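Local coordinates for HRDC domain-containing protein (Bifidobacterium adolescentis ATCC 15703, PDB 3CYM) that is uncharacterised but probably acts as a ribonuclease D-like 3'-5' exonuclease on nucleic acids, at residues L145-W156 with D164-L175. Sequence-based numbering, arbitrary orientation.
Sequences LTLAKEHSAADW and DWRNYAALDVEL. With NA (sodium ion), chain B.
K149 NZ meets two residues of helix 163-174 at once: it donates to Y168 OH (2.9 Å) and forms a salt bridge with D172, 3.0 Å from OD1, although the bonds to the two carboxylate oxygens are individually weak. The lysine chain, bent at chi2 and chi3, crosses the tyrosine at about a right angle, with CD near CE1, and brings its amine to both partners. D172 OD2 also binds the sodium ion at 2.5 Å, and D44 and E46 from strand 40-47 add their carboxylates to the metal. Y168 OH reaches the same ion indirectly, through a water 2.5 Å away that is itself a sodium ligand.

The loop covers one face of the tyrosine and part of its rim. With CG anti to the backbone N (chi1 172°), the ring projects across the loop; H151 C lies over the centre of one face and D172 CG over the opposite face, toward its rim, while S152 CB approaches the hydroxyl and W156 CZ2 meets CD2 at 3.6 Å, rim to rim. An alanine in place of Y168 would probably open a gap between H151 and W156 and leave both K149 NZ and the metal-bound water without their shared phenolic partner.

Farther out, the type I turn H151-A154 brings A154 CB over the six-membered ring of W165, 3.8 Å from its centroid and 7° off the normal, a CH-pi contact. W165 also directs its edge at the face of W156 (planes at 59°), while W165 CD1 lies over one face of H151. At the other end, L147 CD2 packs against L175 CD1 at 3.9 Å and against L171.

This is the metal site of an RNase H-like exonuclease domain: lysine and sodium together probably offset the negative charge gathered by D44, E46 and D172, while the tyrosine joins the water to the lysine.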
ATOM      1  N   LEU A 145     -15.028  20.929   0.482  1.00 19.43           N
ATOM      2  CA  LEU A 145     -14.549  20.888   1.864  1.00 19.04           C
ATOM      3  C   LEU A 145     -13.095  20.447   1.946  1.00 21.20           C
ATOM      4  O   LEU A 145     -12.700  19.457   1.331  1.00 25.37           O
ATOM      5  CB  LEU A 145     -15.433  19.985   2.728  1.00 17.82           C
ATOM      6  CG  LEU A 145     -16.890  20.381   2.962  1.00 16.75           C
ATOM      7  CD1 LEU A 145     -17.594  19.270   3.709  1.00 18.84           C
ATOM      8  CD2 LEU A 145     -17.013  21.695   3.724  1.00 12.35           C
ATOM      9  N   THR A 146     -12.317  21.193   2.727  1.00 25.54           N
ATOM     10  CA  THR A 146     -10.878  20.991   2.876  1.00 25.11           C
ATOM     11  C   THR A 146     -10.577  20.209   4.159  1.00 25.96           C
ATOM     12  O   THR A 146     -11.067  20.553   5.234  1.00 28.15           O
ATOM     13  CB  THR A 146     -10.126  22.363   2.895  1.00 26.91           C
ATOM     14  OG1 THR A 146     -10.365  23.063   1.665  1.00 25.74           O
ATOM     15  CG2 THR A 146      -8.614  22.188   3.083  1.00 24.85           C
ATOM     16  N   LEU A 147      -9.793  19.143   4.029  1.00 23.85           N
ATOM     17  CA  LEU A 147      -9.250  18.431   5.179  1.00 30.28           C
ATOM     18  C   LEU A 147      -7.757  18.749   5.266  1.00 33.49           C
ATOM     19  O   LEU A 147      -7.020  18.533   4.299  1.00 36.00           O
ATOM     20  CB  LEU A 147      -9.466  16.916   5.036  1.00 29.71           C
ATOM     21  CG  LEU A 147     -10.877  16.374   4.756  1.00 31.08           C
ATOM     22  CD1 LEU A 147     -10.829  14.895   4.392  1.00 21.59           C
ATOM     23  CD2 LEU A 147     -11.830  16.603   5.935  1.00 21.07           C
ATOM     24  N   ALA A 148      -7.320  19.290   6.404  1.00 37.71           N
ATOM     25  CA  ALA A 148      -5.893  19.550   6.636  1.00 42.72           C
ATOM     26  C   ALA A 148      -5.242  18.274   7.145  1.00 46.18           C
ATOM     27  O   ALA A 148      -5.299  17.977   8.335  1.00 54.31           O
ATOM     28  CB  ALA A 148      -5.709  20.682   7.634  1.00 43.30           C
ATOM     29  N   LYS A 149      -4.630  17.515   6.241  1.00 47.35           N
ATOM     30  CA  LYS A 149      -4.156  16.163   6.558  1.00 46.75           C
ATOM     31  C   LYS A 149      -2.832  16.188   7.334  1.00 47.12           C
ATOM     32  O   LYS A 149      -1.755  15.953   6.775  1.00 46.81           O
ATOM     33  CB  LYS A 149      -4.069  15.327   5.279  1.00 44.82           C
ATOM     34  CG  LYS A 149      -5.420  15.145   4.571  1.00 38.52           C
ATOM     35  CD  LYS A 149      -6.145  13.889   5.035  1.00 26.93           C
ATOM     36  CE  LYS A 149      -5.681  12.666   4.244  1.00 22.67           C
ATOM     37  NZ  LYS A 149      -5.773  11.404   5.031  1.00 19.58           N
ATOM     38  N   GLU A 150      -2.942  16.452   8.637  1.00 48.08           N
ATOM     39  CA  GLU A 150      -1.803  16.844   9.479  1.00 49.03           C
ATOM     40  C   GLU A 150      -1.055  15.708  10.193  1.00 46.73           C
ATOM     41  O   GLU A 150       0.127  15.860  10.512  1.00 51.13           O
ATOM     42  CB  GLU A 150      -2.235  17.906  10.503  1.00 49.50           C
ATOM     43  CG  GLU A 150      -2.566  19.274   9.895  1.00 54.58           C
ATOM     44  CD  GLU A 150      -2.901  20.341  10.935  1.00 59.29           C
ATOM     45  OE1 GLU A 150      -2.592  21.527  10.686  1.00 63.86           O
ATOM     46  OE2 GLU A 150      -3.473  20.004  11.994  1.00 57.44           O
ATOM     47  N   HIS A 151      -1.731  14.588  10.442  1.00 41.42           N
ATOM     48  CA  HIS A 151      -1.157  13.504  11.249  1.00 37.02           C
ATOM     49  C   HIS A 151      -1.023  12.187  10.480  1.00 35.40           C
ATOM     50  O   HIS A 151      -1.175  11.099  11.050  1.00 37.97           O
ATOM     51  CB  HIS A 151      -1.955  13.332  12.550  1.00 34.54           C
ATOM     52  CG  HIS A 151      -2.071  14.597  13.342  1.00 33.45           C
ATOM     53  ND1 HIS A 151      -1.046  15.079  14.130  1.00 35.62           N
ATOM     54  CD2 HIS A 151      -3.074  15.503  13.438  1.00 33.33           C
ATOM     55  CE1 HIS A 151      -1.419  16.217  14.691  1.00 35.69           C
ATOM     56  NE2 HIS A 151      -2.646  16.496  14.286  1.00 41.58           N
ATOM     57  N   SER A 152      -0.695  12.315   9.194  1.00 36.23           N
ATOM     58  CA  SER A 152      -0.575  11.174   8.282  0.50 35.14           C
ATOM     59  C   SER A 152       0.595  10.254   8.623  1.00 36.20           C
ATOM     60  O   SER A 152       0.467   9.032   8.544  1.00 34.69           O
ATOM     61  CB  SER A 152      -0.467  11.654   6.826  0.50 36.07           C
ATOM     62  OG  SER A 152       0.772  12.298   6.573  0.50 30.26           O
ATOM     63  N   ALA A 153       1.729  10.846   9.007  1.00 33.45           N
ATOM     64  CA  ALA A 153       2.951  10.082   9.284  1.00 29.72           C
ATOM     65  C   ALA A 153       3.196   9.848  10.781  1.00 24.91           C
ATOM     66  O   ALA A 153       4.338   9.713  11.223  1.00 28.67           O
ATOM     67  CB  ALA A 153       4.167  10.747   8.613  1.00 27.30           C
ATOM     68  N   ALA A 154       2.106   9.791  11.544  1.00 23.56           N
ATOM     69  CA  ALA A 154       2.141   9.566  12.985  1.00 19.12           C
ATOM     70  C   ALA A 154       2.488   8.119  13.342  1.00 17.39           C
ATOM     71  O   ALA A 154       2.276   7.191  12.553  1.00 18.84           O
ATOM     72  CB  ALA A 154       0.796   9.950  13.603  1.00 10.76           C
ATOM     73  N   ASP A 155       3.023   7.930  14.541  1.00 17.65           N
ATOM     74  CA  ASP A 155       3.184   6.590  15.072  1.00 17.52           C
ATOM     75  C   ASP A 155       1.874   6.189  15.720  1.00 15.40           C
ATOM     76  O   ASP A 155       1.644   6.491  16.887  1.00 14.37           O
ATOM     77  CB  ASP A 155       4.330   6.511  16.088  1.00 15.93           C
ATOM     78  CG  ASP A 155       4.531   5.097  16.629  1.00 11.56           C
ATOM     79  OD1 ASP A 155       3.776   4.178  16.253  1.00 20.34           O
ATOM     80  OD2 ASP A 155       5.435   4.892  17.450  1.00 18.86           O
ATOM     81  N   TRP A 156       1.030   5.478  14.971  1.00 17.79           N
ATOM     82  CA  TRP A 156      -0.319   5.136  15.449  1.00 14.02           C
ATOM     83  C   TRP A 156      -0.369   4.134  16.592  1.00 14.27           C
ATOM     84  O   TRP A 156      -1.443   3.884  17.144  1.00 16.91           O
ATOM     85  CB  TRP A 156      -1.222   4.716  14.291  1.00 14.59           C
ATOM     86  CG  TRP A 156      -1.504   5.875  13.410  1.00  7.96           C
ATOM     87  CD1 TRP A 156      -0.850   6.212  12.256  1.00 10.36           C
ATOM     88  CD2 TRP A 156      -2.475   6.901  13.641  1.00 14.26           C
ATOM     89  NE1 TRP A 156      -1.382   7.372  11.733  1.00 18.85           N
ATOM     90  CE2 TRP A 156      -2.377   7.820  12.569  1.00 11.79           C
ATOM     91  CE3 TRP A 156      -3.436   7.124  14.640  1.00 11.65           C
ATOM     92  CZ2 TRP A 156      -3.205   8.946  12.465  1.00 13.95           C
ATOM     93  CZ3 TRP A 156      -4.261   8.254  14.535  1.00 10.81           C
ATOM     94  CH2 TRP A 156      -4.135   9.145  13.457  1.00  7.79           C
ATOM     95  N   ASP A 164      -5.933  15.425  18.784  1.00 20.74           N
ATOM     96  CA  ASP A 164      -5.688  15.860  17.402  1.00 15.70           C
ATOM     97  C   ASP A 164      -5.636  14.695  16.416  1.00 13.96           C
ATOM     98  O   ASP A 164      -6.179  14.796  15.300  1.00  8.71           O
ATOM     99  CB  ASP A 164      -4.378  16.642  17.303  1.00 25.48           C
ATOM    100  CG  ASP A 164      -4.451  18.002  17.963  1.00 37.04           C
ATOM    101  OD1 ASP A 164      -5.417  18.755  17.700  1.00 49.55           O
ATOM    102  OD2 ASP A 164      -3.522  18.323  18.737  1.00 45.27           O
ATOM    103  N   TRP A 165      -4.997  13.599  16.844  1.00 10.70           N
ATOM    104  CA  TRP A 165      -4.843  12.377  16.044  1.00 14.30           C
ATOM    105  C   TRP A 165      -6.184  11.678  15.865  1.00 15.52           C
ATOM    106  O   TRP A 165      -6.501  11.205  14.764  1.00 16.61           O
ATOM    107  CB  TRP A 165      -3.872  11.406  16.720  1.00 19.43           C
ATOM    108  CG  TRP A 165      -2.430  11.842  16.777  1.00 16.98           C
ATOM    109  CD1 TRP A 165      -1.939  13.112  16.649  1.00 20.53           C
ATOM    110  CD2 TRP A 165      -1.301  11.001  17.032  1.00 22.98           C
ATOM    111  NE1 TRP A 165      -0.569  13.108  16.787  1.00 27.67           N
ATOM    112  CE2 TRP A 165      -0.152  11.825  17.026  1.00 20.38           C
ATOM    113  CE3 TRP A 165      -1.145   9.623  17.251  1.00 21.86           C
ATOM    114  CZ2 TRP A 165       1.136  11.319  17.237  1.00 16.94           C
ATOM    115  CZ3 TRP A 165       0.124   9.122  17.452  1.00 17.89           C
ATOM    116  CH2 TRP A 165       1.253   9.968  17.453  1.00 18.19           C
ATOM    117  N   ARG A 166      -6.949  11.596  16.959  1.00 17.40           N
ATOM    118  CA  ARG A 166      -8.301  11.039  16.933  0.50 16.79           C
ATOM    119  C   ARG A 166      -9.173  11.841  15.976  1.00 14.77           C
ATOM    120  O   ARG A 166      -9.986  11.281  15.262  1.00 19.11           O
ATOM    121  CB  ARG A 166      -8.920  11.030  18.334  0.50 15.82           C
ATOM    122  CG  ARG A 166      -8.455   9.876  19.223  0.50 18.23           C
ATOM    123  CD  ARG A 166      -9.323   9.731  20.470  0.50 18.28           C
ATOM    124  NE  ARG A 166      -8.969  10.686  21.521  0.50 20.27           N
ATOM    125  CZ  ARG A 166      -9.681  11.765  21.841  0.50 16.69           C
ATOM    126  NH1 ARG A 166     -10.803  12.048  21.196  0.50 20.51           N
ATOM    127  NH2 ARG A 166      -9.269  12.565  22.816  0.50 16.90           N
ATOM    128  N   ASN A 167      -8.980  13.160  15.978  1.00 19.60           N
ATOM    129  CA  ASN A 167      -9.672  14.081  15.073  1.00 18.84           C
ATOM    130  C   ASN A 167      -9.324  13.835  13.599  1.00 20.03           C
ATOM    131  O   ASN A 167     -10.223  13.794  12.742  1.00 19.08           O
ATOM    132  CB  ASN A 167      -9.378  15.534  15.472  1.00 17.59           C
ATOM    133  CG  ASN A 167     -10.165  16.530  14.667  1.00 22.43           C
ATOM    134  OD1 ASN A 167     -11.367  16.385  14.486  1.00 16.93           O
ATOM    135  ND2 ASN A 167      -9.488  17.560  14.182  1.00 25.25           N
ATOM    136  N   TYR A 168      -8.029  13.664  13.320  1.00 17.03           N
ATOM    137  CA  TYR A 168      -7.544  13.286  11.988  1.00 15.36           C
ATOM    138  C   TYR A 168      -8.172  11.981  11.509  1.00 15.43           C
ATOM    139  O   TYR A 168      -8.623  11.888  10.370  1.00 15.94           O
ATOM    140  CB  TYR A 168      -6.007  13.165  11.972  1.00 17.56           C
ATOM    141  CG  TYR A 168      -5.427  12.585  10.686  1.00 20.48           C
ATOM    142  CD1 TYR A 168      -5.026  13.419   9.632  1.00 25.38           C
ATOM    143  CD2 TYR A 168      -5.262  11.203  10.525  1.00 24.81           C
ATOM    144  CE1 TYR A 168      -4.487  12.888   8.449  1.00 17.80           C
ATOM    145  CE2 TYR A 168      -4.734  10.666   9.350  1.00 18.55           C
ATOM    146  CZ  TYR A 168      -4.345  11.511   8.320  1.00 21.69           C
ATOM    147  OH  TYR A 168      -3.823  10.969   7.161  1.00 18.39           O
ATOM    148  N   ALA A 169      -8.172  10.972  12.379  1.00 13.74           N
ATOM    149  CA  ALA A 169      -8.668   9.650  12.040  1.00 10.03           C
ATOM    150  C   ALA A 169     -10.181   9.647  11.806  1.00 13.45           C
ATOM    151  O   ALA A 169     -10.679   8.950  10.919  1.00 15.68           O
ATOM    152  CB  ALA A 169      -8.288   8.660  13.117  1.00 12.88           C
ATOM    153  N   ALA A 170     -10.893  10.448  12.595  1.00 14.05           N
ATOM    154  CA  ALA A 170     -12.323  10.658  12.413  1.00 15.97           C
ATOM    155  C   ALA A 170     -12.628  11.395  11.111  1.00 16.09           C
ATOM    156  O   ALA A 170     -13.506  10.981  10.352  1.00 17.34           O
ATOM    157  CB  ALA A 170     -12.884  11.413  13.576  1.00 14.89           C
ATOM    158  N   LEU A 171     -11.891  12.473  10.845  1.00 13.70           N
ATOM    159  CA  LEU A 171     -12.095  13.255   9.625  1.00 14.81           C
ATOM    160  C   LEU A 171     -11.873  12.466   8.333  1.00 10.55           C
ATOM    161  O   LEU A 171     -12.468  12.783   7.309  1.00 12.88           O
ATOM    162  CB  LEU A 171     -11.277  14.557   9.635  1.00  5.62           C
ATOM    163  CG  LEU A 171     -11.896  15.702  10.455  1.00 11.92           C
ATOM    164  CD1 LEU A 171     -10.852  16.790  10.692  1.00 10.74           C
ATOM    165  CD2 LEU A 171     -13.150  16.288   9.801  1.00 19.44           C
ATOM    166  N   ASP A 172     -11.050  11.420   8.399  1.00 12.25           N
ATOM    167  CA  ASP A 172     -10.810  10.551   7.247  1.00 17.19           C
ATOM    168  C   ASP A 172     -11.967   9.629   6.820  1.00 15.85           C
ATOM    169  O   ASP A 172     -11.992   9.169   5.671  1.00 23.83           O
ATOM    170  CB  ASP A 172      -9.533   9.738   7.459  1.00 18.82           C
ATOM    171  CG  ASP A 172      -8.317  10.396   6.849  1.00 19.77           C
ATOM    172  OD1 ASP A 172      -8.402  11.551   6.375  1.00 30.41           O
ATOM    173  OD2 ASP A 172      -7.254   9.736   6.833  1.00 19.66           O
ATOM    174  N   VAL A 173     -12.908   9.357   7.728  1.00 21.78           N
ATOM    175  CA  VAL A 173     -14.156   8.640   7.386  1.00 15.53           C
ATOM    176  C   VAL A 173     -15.401   9.535   7.372  1.00 19.62           C
ATOM    177  O   VAL A 173     -16.453   9.115   6.906  1.00 20.99           O
ATOM    178  CB  VAL A 173     -14.436   7.429   8.303  1.00 12.36           C
ATOM    179  CG1 VAL A 173     -13.371   6.386   8.150  1.00 12.22           C
ATOM    180  CG2 VAL A 173     -14.584   7.857   9.755  1.00 11.05           C
ATOM    181  N   GLU A 174     -15.253  10.763   7.869  1.00 21.94           N
ATOM    182  CA  GLU A 174     -16.341  11.745   8.038  1.00 16.73           C
ATOM    183  C   GLU A 174     -17.143  12.095   6.771  1.00 19.18           C
ATOM    184  O   GLU A 174     -18.345  12.355   6.853  1.00 23.29           O
ATOM    185  CB  GLU A 174     -15.770  13.015   8.705  1.00 15.19           C
ATOM    186  CG  GLU A 174     -16.639  14.303   8.747  1.00 14.23           C
ATOM    187  CD  GLU A 174     -17.849  14.226   9.679  1.00 22.97           C
ATOM    188  OE1 GLU A 174     -18.058  13.183  10.336  1.00 24.18           O
ATOM    189  OE2 GLU A 174     -18.610  15.222   9.747  1.00 21.07           O
ATOM    190  N   LEU A 175     -16.494  12.080   5.611  1.00 17.23           N
ATOM    191  CA  LEU A 175     -17.139  12.549   4.375  1.00 14.73           C
ATOM    192  C   LEU A 175     -17.293  11.499   3.286  1.00 13.81           C
ATOM    193  O   LEU A 175     -17.736  11.817   2.186  1.00 16.77           O
ATOM    194  CB  LEU A 175     -16.397  13.771   3.814  1.00 15.74           C
ATOM    195  CG  LEU A 175     -16.306  14.986   4.745  1.00 19.76           C
ATOM    196  CD1 LEU A 175     -15.294  15.983   4.224  1.00 26.69           C
ATOM    197  CD2 LEU A 175     -17.678  15.629   4.947  1.00 17.38           C
TER
HETATM  198 NA    NA B 501      -6.061   7.585   6.656  1.00 14.97          NA
HETATM  199  O   HOH W   1      -3.778   8.489   7.012  1.00 21.33           O
HETATM  200  O   HOH W   2      -6.349   6.917   4.411  1.00 47.13           O
HETATM  201  O   HOH W   3      -4.882   5.548   6.465  1.00 15.80           O